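Local coordinates for protein type III Pentaketide Synthase (Neurospora crassa, PDB 3EUO) that makes pentaketides as a fungal type III polyketide synthase, probably through the acyl-transfer chemistry of the chalcone and stilbene synthase family, at residues A96-A101 against A207-N212; K125-S130 against R168-A173; F291-H296 against S308-T313; S337-L342 against E358-C363. All blocks are in the same frame, centred on the assembly; numbering follows the deposited sequence.

Contact 1: residues A96-A101 against A207-N212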
loop_
_atom_site.group_PDB
_atom_site.type_symbol
_atom_site.label_atom_id
_atom_site.label_comp_id
_atom_site.label_asym_id
_atom_site.label_seq_id
_atom_site.Cartn_x
_atom_site.Cartn_y
_atom_site.Cartn_z
ATOM N N ALA A 96 19.209 -7.013 -15.602
ATOM C CA ALA A 96 19.947 -5.966 -14.893
ATOM C C ALA A 96 21.282 -6.483 -14.354
ATOM O O ALA A 96 22.097 -5.708 -13.864
ATOM C CB ALA A 96 19.104 -5.396 -13.761
ATOM N N ARG A 97 21.484 -7.794 -14.461
ATOM C CA ARG A 97 22.670 -8.477 -13.939
ATOM C C ARG A 97 22.864 -8.247 -12.441
ATOM O O ARG A 97 23.967 -7.937 -11.964
ATOM C CB ARG A 97 23.905 -8.124 -14.774
ATOM C CG ARG A 97 23.910 -8.895 -16.073
ATOM C CD ARG A 97 24.815 -8.299 -17.129
ATOM N NE ARG A 97 24.909 -9.191 -18.291
ATOM C CZ ARG A 97 23.943 -9.394 -19.192
ATOM N NH1 ARG A 97 22.761 -8.775 -19.098
ATOM N NH2 ARG A 97 24.159 -10.232 -20.197
ATOM N N LEU A 98 21.761 -8.407 -11.714
ATOM C CA LEU A 98 21.731 -8.212 -10.272
ATOM C C LEU A 98 21.413 -9.508 -9.541
ATOM O O LEU A 98 20.517 -10.255 -9.930
ATOM C CB LEU A 98 20.708 -7.131 -9.888
ATOM C CG LEU A 98 21.024 -5.693 -10.320
ATOM C CD1 LEU A 98 19.852 -4.783 -10.036
ATOM C CD2 LEU A 98 22.290 -5.154 -9.652
ATOM N N VAL A 99 22.158 -9.762 -8.471
ATOM C CA VAL A 99 21.888 -10.899 -7.601
ATOM C C VAL A 99 21.018 -10.417 -6.424
ATOM O O VAL A 99 20.970 -9.212 -6.153
ATOM C CB VAL A 99 23.203 -11.562 -7.127
ATOM C CG1 VAL A 99 23.957 -12.146 -8.328
ATOM C CG2 VAL A 99 24.073 -10.571 -6.380
ATOM N N PRO A 100 20.316 -11.340 -5.738
ATOM C CA PRO A 100 19.369 -10.940 -4.691
ATOM C C PRO A 100 19.895 -9.938 -3.656
ATOM O O PRO A 100 19.186 -8.987 -3.329
ATOM C CB PRO A 100 19.007 -12.269 -4.027
ATOM C CG PRO A 100 19.126 -13.251 -5.111
ATOM C CD PRO A 100 20.328 -12.806 -5.910
ATOM N N ALA A 101 21.121 -10.127 -3.167
ATOM C CA ALA A 101 21.662 -9.278 -2.098
ATOM C C ALA A 101 21.836 -7.816 -2.517
ATOM O O ALA A 101 21.997 -6.927 -1.669
ATOM C CB ALA A 101 22.986 -9.859 -1.559
ATOM N N ALA A 207 7.664 -6.520 -14.048
ATOM C CA ALA A 207 8.614 -5.898 -13.133
ATOM C C ALA A 207 9.682 -5.129 -13.882
ATOM O O ALA A 207 10.001 -5.447 -15.029
ATOM C CB ALA A 207 9.254 -6.959 -12.238
ATOM N N VAL A 208 10.200 -4.090 -13.232
ATOM C CA VAL A 208 11.400 -3.406 -13.694
ATOM C C VAL A 208 12.373 -3.249 -12.531
ATOM O O VAL A 208 11.980 -3.279 -11.361
ATOM C CB VAL A 208 11.123 -2.017 -14.352
ATOM C CG1 VAL A 208 10.149 -2.153 -15.533
ATOM C CG2 VAL A 208 10.608 -1.000 -13.330
ATOM N N ILE A 209 13.652 -3.107 -12.864
ATOM C CA ILE A 209 14.643 -2.681 -11.894
ATOM C C ILE A 209 14.929 -1.213 -12.147
ATOM O O ILE A 209 15.276 -0.836 -13.271
ATOM C CB ILE A 209 15.963 -3.472 -12.022
ATOM C CG1 ILE A 209 15.705 -4.981 -11.848
ATOM C CG2 ILE A 209 16.991 -2.915 -11.037
ATOM C CD1 ILE A 209 15.085 -5.366 -10.486
ATOM N N LEU A 210 14.730 -0.385 -11.122
ATOM C CA LEU A 210 15.131 1.022 -11.189
ATOM C C LEU A 210 16.371 1.219 -10.338
ATOM O O LEU A 210 16.360 0.929 -9.134
ATOM C CB LEU A 210 14.019 1.962 -10.715
ATOM C CG LEU A 210 14.239 3.458 -11.000
ATOM C CD1 LEU A 210 14.187 3.763 -12.510
ATOM C CD2 LEU A 210 13.218 4.310 -10.256
ATOM N N SER A 211 17.434 1.708 -10.971
ATOM C CA SER A 211 18.699 1.971 -10.292
ATOM C C SER A 211 18.955 3.467 -10.184
ATOM O O SER A 211 18.555 4.229 -11.069
ATOM C CB SER A 211 19.850 1.319 -11.071
ATOM O OG SER A 211 21.103 1.648 -10.486
ATOM N N ASN A 212 19.648 3.883 -9.121
ATOM C CA ASN A 212 20.093 5.275 -8.992
ATOM C C ASN A 212 21.529 5.503 -9.487
ATOM O O ASN A 212 22.100 6.575 -9.275
ATOM C CB ASN A 212 19.935 5.782 -7.552
ATOM C CG ASN A 212 20.982 5.213 -6.608
ATOM O OD1 ASN A 212 21.713 4.281 -6.957
ATOM N ND2 ASN A 212 21.058 5.775 -5.396
#

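Contact 2: residues K125-S130 against R168-A173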
loop_
_atom_site.group_PDB
_atom_site.type_symbol
_atom_site.label_atom_id
_atom_site.label_comp_id
_atom_site.label_asym_id
_atom_site.label_seq_id
_atom_site.Cartn_x
_atom_site.Cartn_y
_atom_site.Cartn_z
ATOM N N LYS A 125 10.748 -13.454 -0.576
ATOM C CA LYS A 125 11.256 -14.684 0.051
ATOM C C LYS A 125 11.667 -15.717 -0.998
ATOM O O LYS A 125 12.737 -16.325 -0.899
ATOM C CB LYS A 125 10.200 -15.281 0.992
ATOM C CG LYS A 125 10.629 -16.563 1.726
ATOM C CD LYS A 125 9.424 -17.237 2.379
ATOM C CE LYS A 125 9.792 -18.508 3.154
ATOM N NZ LYS A 125 9.685 -19.752 2.329
ATOM N N GLU A 126 10.809 -15.921 -1.996
ATOM C CA GLU A 126 11.107 -16.850 -3.085
ATOM C C GLU A 126 12.328 -16.421 -3.899
ATOM O O GLU A 126 13.080 -17.268 -4.393
ATOM C CB GLU A 126 9.900 -17.008 -4.003
ATOM C CG GLU A 126 8.804 -17.896 -3.451
ATOM C CD GLU A 126 7.933 -18.484 -4.551
ATOM O OE1 GLU A 126 8.481 -18.857 -5.616
ATOM O OE2 GLU A 126 6.701 -18.572 -4.353
ATOM N N LEU A 127 12.523 -15.110 -4.025
ATOM C CA LEU A 127 13.678 -14.545 -4.716
ATOM C C LEU A 127 14.957 -14.564 -3.870
ATOM O O LEU A 127 16.057 -14.354 -4.395
ATOM C CB LEU A 127 13.388 -13.104 -5.165
ATOM C CG LEU A 127 12.326 -12.887 -6.251
ATOM C CD1 LEU A 127 11.965 -11.406 -6.323
ATOM C CD2 LEU A 127 12.814 -13.380 -7.614
ATOM N N GLY A 128 14.814 -14.794 -2.569
ATOM C CA GLY A 128 15.959 -14.822 -1.660
ATOM C C GLY A 128 16.515 -13.439 -1.380
ATOM O O GLY A 128 17.717 -13.276 -1.155
ATOM N N LEU A 129 15.642 -12.431 -1.375
ATOM C CA LEU A 129 16.069 -11.055 -1.103
ATOM C C LEU A 129 16.448 -10.846 0.361
ATOM O O LEU A 129 16.166 -11.696 1.207
ATOM C CB LEU A 129 14.997 -10.054 -1.547
ATOM C CG LEU A 129 14.571 -10.148 -3.014
ATOM C CD1 LEU A 129 13.654 -8.996 -3.360
ATOM C CD2 LEU A 129 15.782 -10.163 -3.942
ATOM N N SER A 130 17.098 -9.719 0.644
ATOM C CA SER A 130 17.635 -9.406 1.970
ATOM C C SER A 130 16.570 -9.409 3.068
ATOM O O SER A 130 15.448 -8.960 2.851
ATOM C CB SER A 130 18.317 -8.036 1.933
ATOM O OG SER A 130 18.837 -7.681 3.205
ATOM N N ARG A 168 18.984 -0.105 -5.795
ATOM C CA ARG A 168 18.498 -0.971 -6.857
ATOM C C ARG A 168 17.124 -1.440 -6.417
ATOM O O ARG A 168 17.004 -2.221 -5.462
ATOM C CB ARG A 168 19.425 -2.177 -7.047
ATOM C CG ARG A 168 20.910 -1.816 -7.219
ATOM C CD ARG A 168 21.224 -1.179 -8.589
ATOM N NE ARG A 168 22.670 -0.981 -8.734
ATOM C CZ ARG A 168 23.334 0.112 -8.354
ATOM N NH1 ARG A 168 22.697 1.144 -7.813
ATOM N NH2 ARG A 168 24.651 0.167 -8.510
ATOM N N ILE A 169 16.087 -0.964 -7.102
ATOM C CA ILE A 169 14.726 -1.194 -6.631
ATOM C C ILE A 169 13.937 -2.120 -7.548
ATOM O O ILE A 169 13.790 -1.848 -8.738
ATOM C CB ILE A 169 13.961 0.135 -6.416
ATOM C CG1 ILE A 169 14.777 1.061 -5.493
ATOM C CG2 ILE A 169 12.539 -0.145 -5.882
ATOM C CD1 ILE A 169 14.021 2.259 -4.932
ATOM N N LEU A 170 13.435 -3.218 -6.982
ATOM C CA LEU A 170 12.520 -4.086 -7.702
ATOM C C LEU A 170 11.146 -3.433 -7.683
ATOM O O LEU A 170 10.536 -3.303 -6.616
ATOM C CB LEU A 170 12.458 -5.487 -7.069
ATOM C CG LEU A 170 11.460 -6.485 -7.685
ATOM C CD1 LEU A 170 11.665 -6.657 -9.195
ATOM C CD2 LEU A 170 11.535 -7.829 -7.001
ATOM N N VAL A 171 10.670 -3.036 -8.861
ATOM C CA VAL A 171 9.338 -2.436 -9.013
ATOM C C VAL A 171 8.412 -3.464 -9.654
ATOM O O VAL A 171 8.647 -3.896 -10.781
ATOM C CB VAL A 171 9.360 -1.164 -9.881
ATOM C CG1 VAL A 171 8.061 -0.364 -9.685
ATOM C CG2 VAL A 171 10.575 -0.292 -9.550
ATOM N N LEU A 172 7.349 -3.838 -8.946
ATOM C CA LEU A 172 6.581 -5.025 -9.319
ATOM C C LEU A 172 5.072 -4.787 -9.324
ATOM O O LEU A 172 4.535 -4.196 -8.395
ATOM C CB LEU A 172 6.926 -6.188 -8.367
ATOM C CG LEU A 172 6.148 -7.514 -8.482
ATOM C CD1 LEU A 172 6.483 -8.244 -9.778
ATOM C CD2 LEU A 172 6.410 -8.413 -7.264
ATOM N N ALA A 173 4.404 -5.268 -10.370
ATOM C CA ALA A 173 2.937 -5.263 -10.419
ATOM C C ALA A 173 2.421 -6.661 -10.702
ATOM O O ALA A 173 2.924 -7.352 -11.596
ATOM C CB ALA A 173 2.439 -4.295 -11.471
#

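Contact 3: residues F291-H296 against S308-T313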
loop_
_atom_site.group_PDB
_atom_site.type_symbol
_atom_site.label_atom_id
_atom_site.label_comp_id
_atom_site.label_asym_id
_atom_site.label_seq_id
_atom_site.Cartn_x
_atom_site.Cartn_y
_atom_site.Cartn_z
ATOM N N PHE A 291 7.311 11.901 -30.003
ATOM C CA PHE A 291 7.637 10.855 -29.029
ATOM C C PHE A 291 6.985 9.529 -29.372
ATOM O O PHE A 291 5.996 9.481 -30.114
ATOM C CB PHE A 291 7.167 11.266 -27.625
ATOM C CG PHE A 291 7.760 12.554 -27.139
ATOM C CD1 PHE A 291 8.942 12.554 -26.401
ATOM C CD2 PHE A 291 7.142 13.769 -27.421
ATOM C CE1 PHE A 291 9.501 13.749 -25.951
ATOM C CE2 PHE A 291 7.692 14.972 -26.966
ATOM C CZ PHE A 291 8.878 14.956 -26.232
ATOM N N ASP A 292 7.549 8.455 -28.822
ATOM C CA ASP A 292 6.833 7.192 -28.710
ATOM C C ASP A 292 6.000 7.265 -27.444
ATOM O O ASP A 292 6.402 7.892 -26.474
ATOM C CB ASP A 292 7.803 6.018 -28.654
ATOM C CG ASP A 292 8.188 5.517 -30.041
ATOM O OD1 ASP A 292 7.383 5.689 -30.990
ATOM O OD2 ASP A 292 9.296 4.952 -30.179
ATOM N N TRP A 293 4.837 6.627 -27.470
ATOM C CA TRP A 293 3.876 6.736 -26.389
ATOM C C TRP A 293 3.544 5.363 -25.809
ATOM O O TRP A 293 2.928 4.519 -26.472
ATOM C CB TRP A 293 2.613 7.437 -26.884
ATOM C CG TRP A 293 2.723 8.931 -26.946
ATOM C CD1 TRP A 293 3.385 9.671 -27.884
ATOM C CD2 TRP A 293 2.124 9.863 -26.045
ATOM N NE1 TRP A 293 3.246 11.014 -27.611
ATOM C CE2 TRP A 293 2.482 11.159 -26.482
ATOM C CE3 TRP A 293 1.331 9.729 -24.898
ATOM C CZ2 TRP A 293 2.063 12.316 -25.819
ATOM C CZ3 TRP A 293 0.918 10.877 -24.236
ATOM C CH2 TRP A 293 1.281 12.154 -24.703
ATOM N N ALA A 294 3.989 5.137 -24.577
ATOM C CA ALA A 294 3.669 3.917 -23.860
ATOM C C ALA A 294 2.418 4.208 -23.027
ATOM O O ALA A 294 2.513 4.617 -21.866
ATOM C CB ALA A 294 4.838 3.511 -22.961
ATOM N N MET A 295 1.248 4.029 -23.639
ATOM C CA MET A 295 -0.020 4.272 -22.954
ATOM C C MET A 295 -0.534 2.998 -22.302
ATOM O O MET A 295 -0.446 1.923 -22.895
ATOM C CB MET A 295 -1.071 4.771 -23.951
ATOM C CG MET A 295 -2.433 5.094 -23.335
ATOM S SD MET A 295 -2.455 6.656 -22.422
ATOM C CE MET A 295 -1.580 7.680 -23.611
ATOM N N HIS A 296 -1.077 3.114 -21.092
ATOM C CA HIS A 296 -1.809 1.998 -20.513
ATOM C C HIS A 296 -3.140 1.890 -21.252
ATOM O O HIS A 296 -3.928 2.843 -21.254
ATOM C CB HIS A 296 -2.068 2.178 -19.016
ATOM C CG HIS A 296 -2.924 1.094 -18.439
ATOM N ND1 HIS A 296 -4.201 1.316 -17.968
ATOM C CD2 HIS A 296 -2.702 -0.234 -18.311
ATOM C CE1 HIS A 296 -4.718 0.173 -17.552
ATOM N NE2 HIS A 296 -3.826 -0.782 -17.744
ATOM N N SER A 308 -6.538 11.153 -30.827
ATOM C CA SER A 308 -7.312 12.351 -31.145
ATOM C C SER A 308 -6.793 13.571 -30.391
ATOM O O SER A 308 -6.499 14.602 -31.001
ATOM C CB SER A 308 -8.796 12.124 -30.837
ATOM O OG SER A 308 -9.548 13.305 -31.041
ATOM N N ALA A 309 -6.684 13.445 -29.070
ATOM C CA ALA A 309 -6.285 14.550 -28.197
ATOM C C ALA A 309 -4.890 15.088 -28.502
ATOM O O ALA A 309 -4.678 16.302 -28.481
ATOM C CB ALA A 309 -6.375 14.130 -26.736
ATOM N N MET A 310 -3.948 14.187 -28.779
ATOM C CA MET A 310 -2.543 14.574 -28.935
ATOM C C MET A 310 -2.068 14.557 -30.396
ATOM O O MET A 310 -0.893 14.803 -30.669
ATOM C CB MET A 310 -1.622 13.688 -28.074
ATOM C CG MET A 310 -1.903 13.666 -26.552
ATOM S SD MET A 310 -2.109 15.273 -25.732
ATOM C CE MET A 310 -0.500 16.028 -25.909
ATOM N N GLY A 311 -2.974 14.262 -31.325
ATOM C CA GLY A 311 -2.625 14.183 -32.748
ATOM C C GLY A 311 -1.617 13.094 -33.079
ATOM O O GLY A 311 -0.584 13.366 -33.708
ATOM N N LEU A 312 -1.927 11.860 -32.675
ATOM C CA LEU A 312 -1.025 10.715 -32.839
ATOM C C LEU A 312 -1.603 9.659 -33.788
ATOM O O LEU A 312 -2.807 9.638 -34.037
ATOM C CB LEU A 312 -0.726 10.076 -31.468
ATOM C CG LEU A 312 -0.203 10.997 -30.361
ATOM C CD1 LEU A 312 -0.162 10.287 -29.005
ATOM C CD2 LEU A 312 1.176 11.544 -30.723
ATOM N N THR A 313 -0.733 8.813 -34.337
ATOM C CA THR A 313 -1.155 7.630 -35.083
ATOM C C THR A 313 -1.173 6.436 -34.130
ATOM O O THR A 313 -0.559 6.495 -33.062
ATOM C CB THR A 313 -0.204 7.301 -36.263
ATOM O OG1 THR A 313 1.070 6.872 -35.762
ATOM C CG2 THR A 313 -0.025 8.510 -37.191
#

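Contact 4: residues S337-L342 against E358-C363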
loop_
_atom_site.group_PDB
_atom_site.type_symbol
_atom_site.label_atom_id
_atom_site.label_comp_id
_atom_site.label_asym_id
_atom_site.label_seq_id
_atom_site.Cartn_x
_atom_site.Cartn_y
_atom_site.Cartn_z
ATOM N N SER A 337 4.628 -4.192 -19.148
ATOM C CA SER A 337 4.498 -5.094 -20.285
ATOM C C SER A 337 4.614 -4.322 -21.600
ATOM O O SER A 337 5.315 -4.758 -22.517
ATOM C CB SER A 337 3.172 -5.857 -20.215
ATOM O OG SER A 337 3.090 -6.820 -21.243
ATOM N N VAL A 338 3.935 -3.175 -21.669
ATOM C CA VAL A 338 4.073 -2.234 -22.792
ATOM C C VAL A 338 5.529 -1.749 -22.981
ATOM O O VAL A 338 6.071 -1.819 -24.090
ATOM C CB VAL A 338 3.088 -1.044 -22.651
ATOM C CG1 VAL A 338 3.345 0.023 -23.718
ATOM C CG2 VAL A 338 1.634 -1.542 -22.718
ATOM N N LEU A 339 6.166 -1.291 -21.903
ATOM C CA LEU A 339 7.560 -0.835 -21.983
ATOM C C LEU A 339 8.552 -1.934 -22.389
ATOM O O LEU A 339 9.530 -1.666 -23.117
ATOM C CB LEU A 339 7.999 -0.171 -20.677
ATOM C CG LEU A 339 7.372 1.192 -20.392
ATOM C CD1 LEU A 339 7.654 1.559 -18.954
ATOM C CD2 LEU A 339 7.918 2.261 -21.341
ATOM N N ASN A 340 8.297 -3.161 -21.932
ATOM C CA ASN A 340 9.101 -4.310 -22.325
ATOM C C ASN A 340 8.924 -4.606 -23.816
ATOM O O ASN A 340 9.894 -4.812 -24.548
ATOM C CB ASN A 340 8.717 -5.535 -21.486
ATOM C CG ASN A 340 9.654 -6.714 -21.703
ATOM O OD1 ASN A 340 10.876 -6.558 -21.725
ATOM N ND2 ASN A 340 9.081 -7.900 -21.858
ATOM N N ARG A 341 7.674 -4.612 -24.265
ATOM C CA ARG A 341 7.373 -4.928 -25.661
ATOM C C ARG A 341 7.882 -3.843 -26.614
ATOM O O ARG A 341 8.333 -4.151 -27.718
ATOM C CB ARG A 341 5.868 -5.151 -25.842
ATOM C CG ARG A 341 5.422 -5.523 -27.257
ATOM C CD ARG A 341 5.699 -6.984 -27.595
ATOM N NE ARG A 341 5.030 -7.363 -28.839
ATOM C CZ ARG A 341 5.635 -7.868 -29.910
ATOM N NH1 ARG A 341 6.941 -8.095 -29.904
ATOM N NH2 ARG A 341 4.923 -8.168 -30.987
ATOM N N LEU A 342 7.819 -2.585 -26.182
ATOM C CA LEU A 342 8.218 -1.451 -27.024
ATOM C C LEU A 342 9.640 -1.587 -27.551
ATOM O O LEU A 342 9.927 -1.200 -28.685
ATOM C CB LEU A 342 8.062 -0.126 -26.265
ATOM C CG LEU A 342 8.367 1.185 -27.003
ATOM C CD1 LEU A 342 7.434 1.402 -28.185
ATOM C CD2 LEU A 342 8.298 2.365 -26.044
ATOM N N GLU A 358 13.802 8.265 -29.367
ATOM C CA GLU A 358 14.752 8.252 -28.262
ATOM C C GLU A 358 14.068 8.597 -26.942
ATOM O O GLU A 358 14.622 8.359 -25.864
ATOM C CB GLU A 358 15.861 9.261 -28.550
ATOM C CG GLU A 358 17.166 8.987 -27.847
ATOM C CD GLU A 358 18.375 9.466 -28.641
ATOM O OE1 GLU A 358 18.229 9.827 -29.834
ATOM O OE2 GLU A 358 19.479 9.467 -28.064
ATOM N N TYR A 359 12.873 9.174 -27.035
ATOM C CA TYR A 359 12.140 9.622 -25.856
ATOM C C TYR A 359 10.729 9.072 -25.867
ATOM O O TYR A 359 10.042 9.095 -26.892
ATOM C CB TYR A 359 12.141 11.150 -25.752
ATOM C CG TYR A 359 13.521 11.730 -25.547
ATOM C CD1 TYR A 359 14.024 11.957 -24.262
ATOM C CD2 TYR A 359 14.335 12.042 -26.639
ATOM C CE1 TYR A 359 15.303 12.472 -24.073
ATOM C CE2 TYR A 359 15.612 12.552 -26.456
ATOM C CZ TYR A 359 16.082 12.776 -25.176
ATOM O OH TYR A 359 17.344 13.285 -24.999
ATOM N N VAL A 360 10.303 8.582 -24.705
ATOM C CA VAL A 360 9.060 7.837 -24.574
ATOM C C VAL A 360 8.228 8.449 -23.459
ATOM O O VAL A 360 8.716 8.665 -22.347
ATOM C CB VAL A 360 9.336 6.335 -24.259
ATOM C CG1 VAL A 360 8.051 5.524 -24.252
ATOM C CG2 VAL A 360 10.328 5.747 -25.258
ATOM N N VAL A 361 6.972 8.748 -23.767
ATOM C CA VAL A 361 6.056 9.244 -22.758
ATOM C C VAL A 361 5.254 8.059 -22.232
ATOM O O VAL A 361 4.631 7.342 -23.019
ATOM C CB VAL A 361 5.120 10.334 -23.332
ATOM C CG1 VAL A 361 4.126 10.794 -22.286
ATOM C CG2 VAL A 361 5.935 11.521 -23.842
ATOM N N GLY A 362 5.284 7.851 -20.915
ATOM C CA GLY A 362 4.476 6.814 -20.282
ATOM C C GLY A 362 3.239 7.469 -19.697
ATOM O O GLY A 362 3.323 8.568 -19.161
ATOM N N CYS A 363 2.090 6.809 -19.821
ATOM C CA CYS A 363 0.840 7.365 -19.309
ATOM C C CYS A 363 -0.114 6.261 -18.849
ATOM O O CYS A 363 -0.240 5.223 -19.503
ATOM C CB CYS A 363 0.180 8.246 -20.370
ATOM S SG CYS A 363 -1.291 9.127 -19.803
#

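Contact 1: residues A96-A101 against A207-N212
A96 and I209 bring their CA atoms to 6.9 Å, the shortest CA separation between the end of helix 70-96 with its following loop and strand 204-211, and no hydrogen bond joins the two segments. Contact is therefore made by three apolar side chains, with I209 receiving the other two. The CB of A96 lies 3.9 Å from I209 CG1, while the methyl CD1 of L98 lies 3.6 Å from I209 CG2. Each branch of the isoleucine thus has its own partner. The first torsion explains the division: with chi1 at -58°, CG2 stands anti to the backbone N and is directed to L98, whereas CG1 stands anti to the carbonyl carbon and meets the alanine. L98 and I209 slide past each other in opposite directions, and L98 touches through CD1.

The turn between A96 and L98 is a Schellman motif. R97 leaves the helix with positive phi (57°), and this reversal lets residues on both sides of it face the same isoleucine. In the layered alpha-beta architecture of the thiolase fold this joins an outer helix to a sheet strand. The strand's alternation supports that reading: I209 also packs on A92 and M93 of helix 70-96, whereas V208 and L210 pack on helix 145-162. The backbone of I209 bonds to T6 and G7 in strand 4-11, and T6 also touches the side chains of both A96 and I209.

Contact 2: residues K125-S130 against R168-A173
L127 and L170 meet where the helix of a beta-alpha-beta crossover, strand 105-109 to helix 119-127 to strand 134-138, lies over the next parallel strand of the sheet, 168-175. Backbones stay well apart, the shortest CA separation being 10.2 Å between L129 and L170, and no hydrogen bond crosses. The interaction is wholly apolar.

L127 and L170 reach toward each other tip to tip. L170 CG stands anti to its own N (chi1 176°), which carries the side chain outward from the strand to the helix. L129 gives a looser second contact to the CD2 methyl of L170 and also covers M106 of strand 105-109. L170 also touches S89 of helix 70-96 and A207 and I209 of strand 204-211.

The backbone on the helical side ends in a Schellman motif at G128, whose phi is positive (74°), and G128 N bonds to K125 O at 3.1 Å. L127 and L129, on either side of this glycine in sequence, both face L170. There L170 CD2 lies 3.7 Å from L127 CD1 but 4.4 Å from L129 CD1.

Contact 3: residues F291-H296 against S308-T313
L312 sets its CD1 methyl over one face of the W293 indole in a CH-pi contact. CD1 stands 3.6 Å from the centroid of the five-membered ring and only 1° off the ring normal, so the methyl is centred on the pyrrole part and lies toward one side of the indole. The second methyl is close too, with L312 CD2 3.8 Å from W293 NE1. At the far end of the ring system M310 comes in obliquely, its CG 4.0 Å from W293 CH2. The M310 chain bends at chi2 and chi3, and its CG methylene, not the sulfur, is the part nearest the ring. Both side chains cross the tryptophan at about a right angle.

A second shell lies around the indole. W293 NE1 donates a hydrogen bond to P288 O, which satisfies the buried N-H and should restrain rotation of the ring. V361 and M317 also touch the W293 side chain. In segment 308-313, G311 takes positive phi (63°) where the chain leaves helical geometry, between the two residues that reach the indole. Replacing W293 by an alanine would probably leave L312 CD1 without the aromatic face under it and P288 O without its indole donor.

Strand 292-295 and helix 300-310 belong to the C-terminal half of the thiolase-type fold; the strand is outermost in the sheet within this chain and pairs with strand 359-366. Helix 300-310 approaches it on the W293 side, with M310 also packing on Q267 and Y270 of helix 258-277, while A294 packs on V338 and L339 of helix 334-342.

Contact 4: residues S337-L342 against E358-C363
L339 and L342, one turn apart on helix 334-342, both rest on V360 of strand 359-366. Followed along the helix, the segment opens with regular alpha-helical bonding: R341 N reaches S337 O at 2.9 Å and L342 N reaches V338 O at 2.8 Å, which keeps the two leucines on nearby positions of the helix surface.

L339 comes first. Its CD2 lies 4.4 Å from V360 CG1, a loose contact at the margin of van der Waals packing. The shortest CA separation of the segments, 8.4 Å, runs from L339 to G362, where the strand presents no side chain. After L339, N340 and R341 turn elsewhere; the guanidinium group of R341 forms salt bridges with D322, E344 and D346.

L342 makes the tighter contact. It reaches V360 tip to tip, its CD2 lying 3.6 Å from V360 CG1 and 4.0 Å from V360 CG2, so one leucine methyl meets both branches of the valine. L342 CG is anti to its backbone N (chi1 -177°), which extends the side chain toward the strand. With no hydrogen bond between the segments, this buried interface rests on methyl contacts.

V361, next along the strand, points away from the helix and packs on M375 and F291. L339 also touches L376 of strand 370-378 and L8 of strand 4-11, and L342 touches R318 of helix 318-327. Helix 334-342 thus packs against strands 359-366, 370-378 and 4-11, consistent with a helix of the central layer in the thiolase fold.

In the fold
From the N terminus, contact 1 opens at the end of helix 70-96 and closes 105 intervening residues later on strand 204-211. Contact 2 is nested within that loop, spanning 37 residues between helix 119-127 and strand 168-175. The two strands are neighbours, with L210 O 2.8 Å from I169 N in a probable hydrogen bond. Contacts 3 and 4 follow in series and close short loops of 11 and 15 residues. Their strands are also adjacent, A294 N lying 2.8 Å from V361 O. Thus contacts 1 and 2 tie helix ends and the loops after them to the N-terminal part of the sheet, and contacts 3 and 4 tie helical elements to the C-terminal part, with contacts 2 and 3 centred 32 Å apart.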